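PDB 3V0D: voltage-sensor containing phosphatase from Ciona intestinalis, which probably dephosphorylates phosphoinositide lipids through a cytoplasmic PTEN-like phosphatase and C2 module that a membrane voltage sensor controls. Local coordinates for residues S56-F59 against K60-P64; G43-S46 against L47-P51; F106-D109 against A110-M114; G77-E80 against T81-D84; S138-L141 against L142-G145. The protein carries 1 engineered substitution. All coordinates share one frame; numbering follows the deposited sequence. Where two conformers were deposited one is given.

Interaction 1. Residues S56-F59 against K60-P64; sequences SRFF and KTKHP
Phe58 sets its CG opposite the backbone N (chi1 178°), which carries the ring forward along the helix, while Lys62 puts its CG opposite the carbonyl carbon (chi1 -62°); these two first torsions bring Lys62 CG over the ring of Phe58. The pairing is an i/i+4 contact in the last turns of helix 52-62, which lies against the sheet of the phosphatase domain. It is a CH-pi contact, with CG of Lys62 4.1 Å from the ring centroid of Phe58 and only 11° off the normal. Beyond CG the lysine bends at chi2 and runs away from the ring to a salt bridge between its NZ and Asp21. Phe58 CD2 stands 3.8 Å above the plane of the Phe59 ring, over its centre. His63, where the chain leaves helical geometry, brings its imidazole to both rings: His63 CD2 is 4.1 Å from Phe59 CD1, and Phe58 CE2 meets the edge of the imidazole 4.3 Å from that same CD2. A hydrogen bond between His63 NE2 and Tyr29 OH ties NE2, the ring atom next to CD2, to strand 27-29. Further round the helix, the carbonyl of Arg57 is gripped twice by Thr61. Thr61 N donates to Arg57 O at 3.0 Å, and the hydroxyl OG1 donates to the same oxygen at 2.7 Å, the two arriving from opposite faces of the carbonyl plane. Arg57 NH1 forms a salt bridge with Glu54; its NH2 donates at 2.8 Å to a water that in turn donates to Thr61 OG1.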
loop_
_atom_site.group_PDB
_atom_site.type_symbol
_atom_site.label_atom_id
_atom_site.label_comp_id
_atom_site.label_asym_id
_atom_site.label_seq_id
_atom_site.Cartn_x
_atom_site.Cartn_y
_atom_site.Cartn_z
ATOM N N SER A 56 15.398 21.351 1.399
ATOM C CA SER A 56 15.960 21.596 2.723
ATOM C C SER A 56 15.923 23.090 3.069
ATOM O O SER A 56 15.589 23.458 4.203
ATOM C CB SER A 56 17.327 20.979 2.898
ATOM O OG SER A 56 18.186 21.495 1.924
ATOM N N ARG A 57 16.206 23.951 2.087
ATOM C CA ARG A 57 16.045 25.397 2.273
ATOM C C ARG A 57 14.613 25.775 2.663
ATOM O O ARG A 57 14.401 26.616 3.527
ATOM C CB ARG A 57 16.493 26.161 1.011
ATOM C CG ARG A 57 16.531 27.683 1.163
ATOM C CD ARG A 57 17.141 28.357 -0.055
ATOM N NE ARG A 57 16.276 28.357 -1.236
ATOM C CZ ARG A 57 15.350 29.282 -1.491
ATOM N NH1 ARG A 57 14.627 29.211 -2.608
ATOM N NH2 ARG A 57 15.143 30.283 -0.637
ATOM N N PHE A 58 13.629 25.159 2.006
ATOM C CA PHE A 58 12.235 25.409 2.323
ATOM C C PHE A 58 11.946 25.163 3.801
ATOM O O PHE A 58 11.357 26.002 4.480
ATOM C CB PHE A 58 11.343 24.522 1.437
ATOM C CG PHE A 58 9.859 24.667 1.704
ATOM C CD1 PHE A 58 9.088 25.556 0.950
ATOM C CD2 PHE A 58 9.232 23.932 2.725
ATOM C CE1 PHE A 58 7.724 25.691 1.199
ATOM C CE2 PHE A 58 7.867 24.081 2.990
ATOM C CZ PHE A 58 7.109 24.962 2.226
ATOM N N PHE A 59 12.337 23.993 4.292
ATOM C CA PHE A 59 12.032 23.646 5.680
ATOM C C PHE A 59 12.774 24.483 6.704
ATOM O O PHE A 59 12.192 24.921 7.695
ATOM C CB PHE A 59 12.189 22.138 5.893
ATOM C CG PHE A 59 11.039 21.397 5.304
ATOM C CD1 PHE A 59 9.817 21.383 5.983
ATOM C CD2 PHE A 59 11.132 20.784 4.058
ATOM C CE1 PHE A 59 8.708 20.787 5.428
ATOM C CE2 PHE A 59 10.022 20.183 3.494
ATOM C CZ PHE A 59 8.801 20.179 4.184
ATOM N N LYS A 60 14.044 24.748 6.434
ATOM C CA LYS A 60 14.831 25.580 7.334
ATOM C C LYS A 60 14.308 27.017 7.385
ATOM O O LYS A 60 14.405 27.680 8.430
ATOM C CB LYS A 60 16.287 25.558 6.903
ATOM C CG LYS A 60 16.927 24.218 7.163
ATOM C CD LYS A 60 18.362 24.211 6.729
ATOM C CE LYS A 60 18.928 22.808 6.724
ATOM N NZ LYS A 60 19.999 22.700 5.679
ATOM N N THR A 61 13.753 27.494 6.271
ATOM C CA THR A 61 13.239 28.864 6.155
ATOM C C THR A 61 11.840 29.010 6.736
ATOM O O THR A 61 11.568 29.952 7.487
ATOM C CB THR A 61 13.215 29.323 4.666
ATOM O OG1 THR A 61 14.542 29.264 4.138
ATOM C CG2 THR A 61 12.668 30.768 4.515
ATOM N N LYS A 62 10.959 28.079 6.383
ATOM C CA LYS A 62 9.544 28.188 6.709
ATOM C C LYS A 62 9.160 27.557 8.039
ATOM O O LYS A 62 8.148 27.945 8.654
ATOM C CB LYS A 62 8.692 27.569 5.599
ATOM C CG LYS A 62 8.809 28.218 4.225
ATOM C CD LYS A 62 8.148 29.558 4.174
ATOM C CE LYS A 62 7.955 30.019 2.738
ATOM N NZ LYS A 62 7.372 31.383 2.743
ATOM N N HIS A 63 9.928 26.557 8.469
ATOM C CA HIS A 63 9.595 25.818 9.680
ATOM C C HIS A 63 10.849 25.566 10.519
ATOM O O HIS A 63 11.096 24.427 10.940
ATOM C CB HIS A 63 8.902 24.491 9.326
ATOM C CG HIS A 63 7.643 24.662 8.535
ATOM N ND1 HIS A 63 6.468 25.113 9.100
ATOM C CD2 HIS A 63 7.387 24.473 7.217
ATOM C CE1 HIS A 63 5.533 25.165 8.164
ATOM N NE2 HIS A 63 6.066 24.792 7.012
ATOM N N PRO A 64 11.662 26.623 10.755
ATOM C CA PRO A 64 12.954 26.376 11.401
ATOM C C PRO A 64 12.822 25.652 12.740
ATOM O O PRO A 64 12.030 26.050 13.614
ATOM C CB PRO A 64 13.543 27.793 11.602
ATOM C CG PRO A 64 12.376 28.695 11.542
ATOM C CD PRO A 64 11.438 28.062 10.555
HETATM O O HOH W 1 15.463 30.926 2.089
#

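Interaction 2. Residues G43-S46 against L47-P51; sequences GRQS and LFRNP
Gln45 O meets Arg49 CG at 3.2 Å, the shortest approach between side chain and backbone here. Pro51 also packs on this carbonyl, its CG 3.7 Å from Gln45 O, and the proline ring presses CB to within 3.6 Å of Gly43 O. The extended side chain of Gln45 passes obliquely over the arginine stem, NE2 lying 3.8 Å from Arg49 CD, with the amide and guanidinium planes 52° apart. A water sits in the guanidinium plane at its edge: it accepts from Arg49 NE at 2.8 Å and lies 2.7 Å from Gln45 O, to which it can donate. What places the arginine is its first torsion, with CG lodged between the backbone N and the carbonyl carbon (chi1 57°), and a hydrogen bond from NH2 to Ser42 O, the residue just before Gly43. Further out, Asn50 bonds through its backbone to Ser41 of strand 34-41, and Pro51 takes the N-cap position of helix 52-62. The tip closes with a weak bond, Arg49 N to Ser46 O at 3.4 Å, around Leu47 and Phe48: a type II beta turn, Phe48 at positive phi, in the surface loop between strand 34-41 and the short strand 50-51 that runs into helix 52-62.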
loop_
_atom_site.group_PDB
_atom_site.type_symbol
_atom_site.label_atom_id
_atom_site.label_comp_id
_atom_site.label_asym_id
_atom_site.label_seq_id
_atom_site.Cartn_x
_atom_site.Cartn_y
_atom_site.Cartn_z
ATOM N N GLY A 43 21.302 16.610 -6.654
ATOM C CA GLY A 43 21.764 17.644 -7.575
ATOM C C GLY A 43 20.786 18.796 -7.765
ATOM O O GLY A 43 19.740 18.872 -7.091
ATOM N N ARG A 44 21.126 19.688 -8.700
ATOM C CA ARG A 44 20.428 20.976 -8.851
ATOM C C ARG A 44 19.320 21.010 -9.918
ATOM O O ARG A 44 18.512 21.949 -9.946
ATOM C CB ARG A 44 21.453 22.084 -9.101
ATOM C CG ARG A 44 22.307 22.385 -7.865
ATOM C CD ARG A 44 23.593 23.101 -8.244
ATOM N NE ARG A 44 24.401 22.275 -9.144
ATOM C CZ ARG A 44 25.249 21.323 -8.752
ATOM N NH1 ARG A 44 25.917 20.627 -9.661
ATOM N NH2 ARG A 44 25.434 21.059 -7.461
ATOM N N GLN A 45 19.275 19.976 -10.758
ATOM C CA GLN A 45 18.303 19.859 -11.846
ATOM C C GLN A 45 16.883 19.881 -11.294
ATOM O O GLN A 45 16.562 19.146 -10.346
ATOM C CB GLN A 45 18.561 18.553 -12.590
ATOM C CG GLN A 45 17.651 18.260 -13.754
ATOM C CD GLN A 45 17.964 16.915 -14.391
ATOM O OE1 GLN A 45 19.108 16.646 -14.787
ATOM N NE2 GLN A 45 16.947 16.069 -14.503
ATOM N N SER A 46 16.037 20.723 -11.878
ATOM C CA SER A 46 14.660 20.887 -11.412
ATOM C C SER A 46 13.628 20.316 -12.399
ATOM O O SER A 46 12.419 20.391 -12.145
ATOM C CB SER A 46 14.363 22.359 -11.120
ATOM O OG SER A 46 14.348 23.124 -12.314
ATOM N N LEU A 47 14.094 19.736 -13.506
ATOM C CA LEU A 47 13.190 19.137 -14.502
ATOM C C LEU A 47 12.480 17.957 -13.850
ATOM O O LEU A 47 13.061 16.894 -13.684
ATOM C CB LEU A 47 13.940 18.694 -15.776
ATOM C CG LEU A 47 13.137 18.008 -16.908
ATOM C CD1 LEU A 47 12.382 19.046 -17.716
ATOM C CD2 LEU A 47 13.985 17.146 -17.847
ATOM N N PHE A 48 11.226 18.187 -13.489
ATOM C CA PHE A 48 10.309 17.210 -12.912
ATOM C C PHE A 48 10.865 16.584 -11.654
ATOM O O PHE A 48 10.634 15.391 -11.381
ATOM C CB PHE A 48 9.845 16.182 -13.952
ATOM C CG PHE A 48 9.367 16.813 -15.231
ATOM C CD1 PHE A 48 8.433 17.858 -15.207
ATOM C CD2 PHE A 48 9.860 16.389 -16.456
ATOM C CE1 PHE A 48 7.997 18.459 -16.399
ATOM C CE2 PHE A 48 9.429 16.985 -17.638
ATOM C CZ PHE A 48 8.502 18.021 -17.612
ATOM N N ARG A 49 11.585 17.393 -10.875
ATOM C CA ARG A 49 12.011 16.959 -9.550
ATOM C C ARG A 49 12.254 18.127 -8.609
ATOM O O ARG A 49 12.554 19.247 -9.049
ATOM C CB ARG A 49 13.242 16.073 -9.658
ATOM C CG ARG A 49 14.391 16.742 -10.355
ATOM C CD ARG A 49 15.310 15.744 -11.095
ATOM N NE ARG A 49 16.457 15.360 -10.264
ATOM C CZ ARG A 49 17.086 14.188 -10.318
ATOM N NH1 ARG A 49 16.692 13.249 -11.173
ATOM N NH2 ARG A 49 18.115 13.949 -9.508
ATOM N N ASN A 50 12.119 17.849 -7.316
ATOM C CA ASN A 50 12.406 18.802 -6.270
ATOM C C ASN A 50 13.864 18.661 -5.865
ATOM O O ASN A 50 14.238 17.662 -5.303
ATOM C CB ASN A 50 11.603 18.452 -5.011
ATOM C CG ASN A 50 10.119 18.780 -5.099
ATOM O OD1 ASN A 50 9.624 19.303 -6.106
ATOM N ND2 ASN A 50 9.391 18.440 -4.027
ATOM N N PRO A 51 14.711 19.650 -6.164
ATOM C CA PRO A 51 16.120 19.531 -5.762
ATOM C C PRO A 51 16.237 19.537 -4.247
ATOM O O PRO A 51 15.621 20.378 -3.578
ATOM C CB PRO A 51 16.760 20.784 -6.366
ATOM C CG PRO A 51 15.811 21.248 -7.441
ATOM C CD PRO A 51 14.444 20.896 -6.899
HETATM O O HOH W 2 17.305 17.385 -8.454
#

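Interaction 3. Residues F106-D109 against A110-M114; sequences FIDD and AKVWM
Asp109 and Trp113 meet through the backbone, Trp113 N donating to Asp109 O at 3.1 Å, one of a run of i/i+4 bonds in the middle and later turns of the alpha helix 100-115. The run satisfies four successive carbonyls: Phe106 O takes Ala110 N, Ile107 O takes Lys111 N at 2.8 Å, Asp108 O takes Val112 N, and Asp109 O takes Trp113 N. Ala110 O continues it by accepting from Met114 N at 2.8 Å. Near the end of the helix the carbonyls turn to side chains, with Lys111 O bonded to Thr115 OG1 and Trp113 O to both His120 ND1 and Ser116 OG.

The polar side chains find their partners off the helix. Asp109 OD1 takes a salt bridge from Arg68 NE and a hydrogen bond from Tyr70 OH; these partners would probably stabilise the charged carboxylate. The indole NE1 of Trp113 donates to Val121 O of the neighbouring strand, and the Trp113 ring stacks on His120. Lys111 reaches Glu143 on helix 131-143 through its NZ.

Apolar touches between the turns are few. Ala110 CB lies 4.3 Å from Phe106 CE1, beside a ring that also makes an edge-to-face pair with Tyr70. On the outer side Val112 holds CG2 next to its own backbone N, which puts that methyl 3.3 Å from Asp108 O and 3.9 Å from Asp108 OD1.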
loop_
_atom_site.group_PDB
_atom_site.type_symbol
_atom_site.label_atom_id
_atom_site.label_comp_id
_atom_site.label_asym_id
_atom_site.label_seq_id
_atom_site.Cartn_x
_atom_site.Cartn_y
_atom_site.Cartn_z
ATOM N N PHE A 106 5.550 4.387 13.026
ATOM C CA PHE A 106 5.494 5.703 12.412
ATOM C C PHE A 106 4.468 6.597 13.152
ATOM O O PHE A 106 4.761 7.753 13.481
ATOM C CB PHE A 106 5.112 5.585 10.917
ATOM C CG PHE A 106 4.487 6.840 10.384
ATOM C CD1 PHE A 106 5.252 7.981 10.116
ATOM C CD2 PHE A 106 3.103 6.902 10.208
ATOM C CE1 PHE A 106 4.637 9.162 9.667
ATOM C CE2 PHE A 106 2.501 8.082 9.752
ATOM C CZ PHE A 106 3.274 9.212 9.487
ATOM N N ILE A 107 3.276 6.053 13.419
ATOM C CA ILE A 107 2.229 6.844 14.069
ATOM C C ILE A 107 2.731 7.314 15.435
ATOM O O ILE A 107 2.534 8.466 15.799
ATOM C CB ILE A 107 0.913 6.044 14.167
ATOM C CG1 ILE A 107 0.276 5.888 12.770
ATOM C CG2 ILE A 107 -0.054 6.691 15.165
ATOM C CD1 ILE A 107 -0.274 7.202 12.140
ATOM N N ASP A 108 3.384 6.444 16.199
ATOM C CA ASP A 108 3.864 6.872 17.500
ATOM C C ASP A 108 4.966 7.914 17.397
ATOM O O ASP A 108 5.012 8.862 18.193
ATOM C CB ASP A 108 4.317 5.718 18.360
ATOM C CG ASP A 108 4.293 6.120 19.852
ATOM O OD1 ASP A 108 5.348 6.239 20.465
ATOM O OD2 ASP A 108 3.205 6.403 20.405
ATOM N N ASP A 109 5.876 7.751 16.437
ATOM C CA ASP A 109 6.914 8.747 16.237
ATOM C C ASP A 109 6.321 10.122 15.912
ATOM O O ASP A 109 6.705 11.147 16.497
ATOM C CB ASP A 109 7.889 8.281 15.160
ATOM C CG ASP A 109 8.977 9.308 14.879
ATOM O OD1 ASP A 109 8.755 10.218 14.069
ATOM O OD2 ASP A 109 10.043 9.241 15.543
ATOM N N ALA A 110 5.348 10.132 15.002
ATOM C CA ALA A 110 4.687 11.368 14.630
ATOM C C ALA A 110 3.905 11.951 15.819
ATOM O O ALA A 110 3.923 13.167 16.039
ATOM C CB ALA A 110 3.783 11.155 13.410
ATOM N N LYS A 111 3.219 11.084 16.582
ATOM C CA LYS A 111 2.464 11.565 17.743
ATOM C C LYS A 111 3.376 12.271 18.742
ATOM O O LYS A 111 3.040 13.370 19.221
ATOM C CB LYS A 111 1.650 10.447 18.397
ATOM C CG LYS A 111 0.404 10.978 19.106
ATOM C CD LYS A 111 -0.603 9.898 19.503
ATOM C CE LYS A 111 -1.990 10.493 19.960
ATOM N NZ LYS A 111 -2.801 11.326 18.957
ATOM N N VAL A 112 4.502 11.646 19.076
ATOM C CA VAL A 112 5.446 12.210 20.051
ATOM C C VAL A 112 5.956 13.564 19.545
ATOM O O VAL A 112 6.019 14.545 20.281
ATOM C CB VAL A 112 6.586 11.219 20.350
ATOM C CG1 VAL A 112 7.721 11.868 21.144
ATOM C CG2 VAL A 112 6.055 10.016 21.134
ATOM N N TRP A 113 6.327 13.611 18.274
ATOM C CA TRP A 113 6.829 14.836 17.679
ATOM C C TRP A 113 5.781 15.938 17.680
ATOM O O TRP A 113 6.068 17.079 18.047
ATOM C CB TRP A 113 7.321 14.529 16.273
ATOM C CG TRP A 113 7.599 15.752 15.465
ATOM C CD1 TRP A 113 6.892 16.183 14.392
ATOM C CD2 TRP A 113 8.666 16.681 15.646
ATOM N NE1 TRP A 113 7.426 17.323 13.905
ATOM C CE2 TRP A 113 8.511 17.673 14.664
ATOM C CE3 TRP A 113 9.716 16.788 16.573
ATOM C CZ2 TRP A 113 9.387 18.750 14.540
ATOM C CZ3 TRP A 113 10.588 17.871 16.451
ATOM C CH2 TRP A 113 10.411 18.832 15.438
ATOM N N MET A 114 4.559 15.610 17.271
ATOM C CA MET A 114 3.539 16.622 17.120
ATOM C C MET A 114 3.011 17.104 18.476
ATOM O O MET A 114 2.697 18.278 18.645
ATOM C CB MET A 114 2.424 16.128 16.191
ATOM C CG MET A 114 2.931 15.909 14.746
ATOM S SD MET A 114 3.332 17.446 13.939
ATOM C CE MET A 114 1.848 17.645 13.037
#

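Interaction 4. Residues G77-E80 against T81-D84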
loop_
_atom_site.group_PDB
_atom_site.type_symbol
_atom_site.label_atom_id
_atom_site.label_comp_id
_atom_site.label_asym_id
_atom_site.label_seq_id
_atom_site.Cartn_x
_atom_site.Cartn_y
_atom_site.Cartn_z
ATOM N N GLY A 77 17.531 6.358 -0.115
ATOM C CA GLY A 77 17.704 7.423 0.867
ATOM C C GLY A 77 18.474 8.578 0.244
ATOM O O GLY A 77 18.517 8.758 -0.966
ATOM N N TYR A 78 19.078 9.385 1.106
ATOM C CA TYR A 78 19.782 10.601 0.730
ATOM C C TYR A 78 20.557 11.075 1.956
ATOM O O TYR A 78 20.444 10.471 3.035
ATOM C CB TYR A 78 18.846 11.718 0.207
ATOM C CG TYR A 78 17.574 11.924 0.996
ATOM C CD1 TYR A 78 17.548 12.656 2.186
ATOM C CD2 TYR A 78 16.377 11.417 0.525
ATOM C CE1 TYR A 78 16.359 12.836 2.899
ATOM C CE2 TYR A 78 15.210 11.595 1.216
ATOM C CZ TYR A 78 15.189 12.313 2.393
ATOM O OH TYR A 78 14.023 12.522 3.087
ATOM N N ASP A 79 21.331 12.144 1.791
ATOM C CA ASP A 79 22.071 12.765 2.887
ATOM C C ASP A 79 21.102 13.479 3.826
ATOM O O ASP A 79 20.654 14.607 3.569
ATOM C CB ASP A 79 23.095 13.751 2.306
ATOM C CG ASP A 79 23.840 14.518 3.369
ATOM O OD1 ASP A 79 23.674 14.204 4.566
ATOM O OD2 ASP A 79 24.583 15.445 2.999
ATOM N N GLU A 80 20.774 12.820 4.929
ATOM C CA GLU A 80 19.769 13.335 5.862
ATOM C C GLU A 80 20.285 14.506 6.676
ATOM O O GLU A 80 19.503 15.220 7.307
ATOM C CB GLU A 80 19.261 12.215 6.760
ATOM C CG GLU A 80 18.566 11.135 5.950
ATOM C CD GLU A 80 18.119 9.930 6.749
ATOM O OE1 GLU A 80 18.399 9.876 7.967
ATOM O OE2 GLU A 80 17.512 9.023 6.146
ATOM N N THR A 81 21.605 14.716 6.663
ATOM C CA THR A 81 22.158 15.891 7.313
ATOM C C THR A 81 21.752 17.185 6.610
ATOM O O THR A 81 21.738 18.250 7.238
ATOM C CB THR A 81 23.663 15.713 7.562
ATOM O OG1 THR A 81 23.835 14.495 8.335
ATOM C CG2 THR A 81 24.261 16.897 8.329
ATOM N N LYS A 82 21.331 17.096 5.339
ATOM C CA LYS A 82 20.749 18.240 4.625
ATOM C C LYS A 82 19.509 18.761 5.350
ATOM O O LYS A 82 19.172 19.946 5.246
ATOM C CB LYS A 82 20.382 17.839 3.188
ATOM C CG LYS A 82 21.569 17.589 2.285
ATOM C CD LYS A 82 22.242 18.892 1.937
ATOM C CE LYS A 82 23.508 18.672 1.143
ATOM N NZ LYS A 82 24.285 19.944 1.066
ATOM N N PHE A 83 18.811 17.855 6.044
ATOM C CA PHE A 83 17.598 18.193 6.800
ATOM C C PHE A 83 17.904 18.241 8.303
ATOM O O PHE A 83 17.027 18.015 9.134
ATOM C CB PHE A 83 16.498 17.164 6.500
ATOM C CG PHE A 83 15.955 17.264 5.107
ATOM C CD1 PHE A 83 16.341 16.372 4.126
ATOM C CD2 PHE A 83 15.051 18.277 4.793
ATOM C CE1 PHE A 83 15.816 16.482 2.844
ATOM C CE2 PHE A 83 14.549 18.398 3.491
ATOM C CZ PHE A 83 14.918 17.485 2.536
ATOM N N ASP A 84 19.162 18.536 8.635
ATOM C CA ASP A 84 19.596 18.629 10.035
ATOM C C ASP A 84 19.271 17.363 10.826
ATOM O O ASP A 84 18.990 17.418 12.022
ATOM C CB ASP A 84 19.067 19.898 10.723
ATOM C CG ASP A 84 19.684 21.183 10.153
ATOM O OD1 ASP A 84 20.741 21.130 9.496
ATOM O OD2 ASP A 84 19.092 22.261 10.360
#
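Asp79 and Thr81 form an Asx turn at the start of a short 3-10 segment, in the loop between strands 67-73 and 87-92. Followed outward, the side chain of Asp79 first meets Lys82: its CB is 4.1 Å from Lys82 CG. Its CG, which also faces Lys82 CG, stands anti to the backbone N (chi1 176°), which swings the carboxylate across the opening of the turn. OD1 of Asp79 accepts from Thr81 N at 3.0 Å, the donor lying 43° out of the carboxylate plane, and also touches Thr81 CB at 3.4 Å. The other oxygen, OD2, rests 3.8 Å from Lys82 CG; Lys82 NZ, 4.9 Å from it, is too far for a salt bridge. Inside the turn Lys82 N donates to Asp79 O at 3.1 Å, and Phe83 N follows with a bond to Glu80 O at 3.0 Å. Phe83 lands against Tyr78, the two rings oblique with planes at 60°. Tyr78 OH is hydrogen-bonded to His125, which by sequence opens the HCX5R signature of tyrosine phosphatases, whose cysteine is an engineered serine here, and Phe39 meets the tyrosine ring edge-to-face. Where the rings touch, Tyr78 CE1 lies 3.7 Å from Phe83 CE1.

Interaction 5. Residues S138-L141 against L142-G145; sequences SSWL and LEDG
Trp140 and Asp144 make the main side-chain contact, one turn apart near the end of helix 131-143. It is a packing contact first: Asp144 CB sits 3.9 Å above one face of the indole of Trp140, offset toward the rim. The carboxylate is turned only 21° from the ring plane, and Asp144 OD2 lies 4.0 Å from Trp140 CZ2. With CG anti to its backbone N (chi1 172°), Trp140 sends the indole forward to this next turn. Glu143 comes to the six-membered ring obliquely, its CG 4.1 Å from Trp140 CZ3. Leu142 lays its branch back along the helix, with its CG 3.5 Å from Ser138 O.

A water joins the polar ends: lying in the plane of the indole at its edge, it accepts from Trp140 NE1 at 2.9 Å and donates to Asp144 OD1 at 2.7 Å. That same OD1 forms a salt bridge with Lys146, and a phosphate ion, probably from the crystallisation liquor, lies about 5 Å from the aspartate side chain. The two serines turn their hydroxyls back to the helix itself, Ser138 OG to Gly134 O and Ser139 OG to Thr135 O.

Among the backbone bonds, Leu142 N, Glu143 N and Asp144 N donate to Ser138 O, Ser139 O and Trp140 O, the last at 2.8 Å. With positive phi and two bonds back into the last turn, one of them Gly145 N to Leu142 O, Gly145 closes the helix in a Schellman motif; the helix it ends follows the signature loop of the tyrosine phosphatase fold.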
loop_
_atom_site.group_PDB
_atom_site.type_symbol
_atom_site.label_atom_id
_atom_site.label_comp_id
_atom_site.label_asym_id
_atom_site.label_seq_id
_atom_site.Cartn_x
_atom_site.Cartn_y
_atom_site.Cartn_z
ATOM N N SER A 138 -3.064 9.603 5.411
ATOM C CA SER A 138 -4.445 9.307 5.779
ATOM C C SER A 138 -4.513 8.654 7.148
ATOM O O SER A 138 -5.394 8.953 7.943
ATOM C CB SER A 138 -5.103 8.419 4.716
ATOM O OG SER A 138 -5.143 9.065 3.460
ATOM N N SER A 139 -3.569 7.759 7.439
ATOM C CA SER A 139 -3.524 7.145 8.766
ATOM C C SER A 139 -3.285 8.221 9.835
ATOM O O SER A 139 -3.924 8.185 10.899
ATOM C CB SER A 139 -2.430 6.073 8.815
ATOM O OG SER A 139 -2.722 4.994 7.941
ATOM N N TRP A 140 -2.355 9.142 9.581
ATOM C CA TRP A 140 -2.114 10.230 10.544
ATOM C C TRP A 140 -3.363 11.066 10.786
ATOM O O TRP A 140 -3.661 11.414 11.916
ATOM C CB TRP A 140 -0.938 11.104 10.097
ATOM C CG TRP A 140 -0.825 12.304 10.969
ATOM C CD1 TRP A 140 -1.177 13.597 10.642
ATOM C CD2 TRP A 140 -0.463 12.330 12.344
ATOM N NE1 TRP A 140 -1.024 14.422 11.726
ATOM C CE2 TRP A 140 -0.605 13.664 12.787
ATOM C CE3 TRP A 140 -0.039 11.359 13.245
ATOM C CZ2 TRP A 140 -0.335 14.046 14.095
ATOM C CZ3 TRP A 140 0.226 11.740 14.551
ATOM C CH2 TRP A 140 0.084 13.072 14.956
ATOM N N LEU A 141 -4.095 11.392 9.715
ATOM C CA LEU A 141 -5.290 12.203 9.867
ATOM C C LEU A 141 -6.351 11.513 10.700
ATOM O O LEU A 141 -7.075 12.178 11.444
ATOM C CB LEU A 141 -5.835 12.611 8.503
ATOM C CG LEU A 141 -4.930 13.539 7.718
ATOM C CD1 LEU A 141 -5.441 13.686 6.285
ATOM C CD2 LEU A 141 -4.737 14.902 8.440
ATOM N N LEU A 142 -6.439 10.185 10.597
ATOM C CA LEU A 142 -7.298 9.401 11.473
ATOM C C LEU A 142 -6.804 9.485 12.915
ATOM O O LEU A 142 -7.585 9.692 13.850
ATOM C CB LEU A 142 -7.322 7.931 11.054
ATOM C CG LEU A 142 -8.090 7.584 9.799
ATOM C CD1 LEU A 142 -7.846 6.127 9.418
ATOM C CD2 LEU A 142 -9.582 7.884 9.968
ATOM N N GLU A 143 -5.503 9.281 13.118
ATOM C CA GLU A 143 -4.938 9.362 14.481
ATOM C C GLU A 143 -5.214 10.727 15.110
ATOM O O GLU A 143 -5.539 10.817 16.297
ATOM C CB GLU A 143 -3.434 9.111 14.445
ATOM C CG GLU A 143 -2.808 9.258 15.840
ATOM C CD GLU A 143 -3.391 8.322 16.889
ATOM O OE1 GLU A 143 -3.276 8.634 18.104
ATOM O OE2 GLU A 143 -3.970 7.290 16.507
ATOM N N ASP A 144 -5.080 11.781 14.317
ATOM C CA ASP A 144 -5.222 13.134 14.802
ATOM C C ASP A 144 -6.676 13.541 14.953
ATOM O O ASP A 144 -6.954 14.622 15.439
ATOM C CB ASP A 144 -4.500 14.081 13.834
ATOM C CG ASP A 144 -4.072 15.389 14.479
ATOM O OD1 ASP A 144 -4.086 16.401 13.750
ATOM O OD2 ASP A 144 -3.715 15.399 15.688
ATOM N N GLY A 145 -7.615 12.701 14.533
ATOM C CA GLY A 145 -9.035 12.912 14.788
ATOM C C GLY A 145 -9.769 13.783 13.795
ATOM O O GLY A 145 -10.931 14.053 13.999
HETATM O O HOH W 3 -1.819 17.145 12.469
#

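How the interactions relate
All five contacts lie in the phosphatase domain and split into two touching pairs and one outlier. Interactions 1 and 4 meet where helix 52-62 backs onto the loop of residues 77-84: Lys60 NZ bonds to Lys82 O at 2.9 Å, and Ser56 CA lies 3.6 Å from Phe83 CE2. Interactions 3 and 5, centres 11 Å apart, join two helices, with Ala110 CB 3.8 Å from Trp140 CZ3. Interaction 2 leads by chain into the helix of interaction 1 but stays about 5 Å away at nearest atoms. Interaction 4 touches the signature loop through the Tyr78-His125 bond, whereas interaction 5 lies at the other end of the helix leading out of it, centres 26 Å apart.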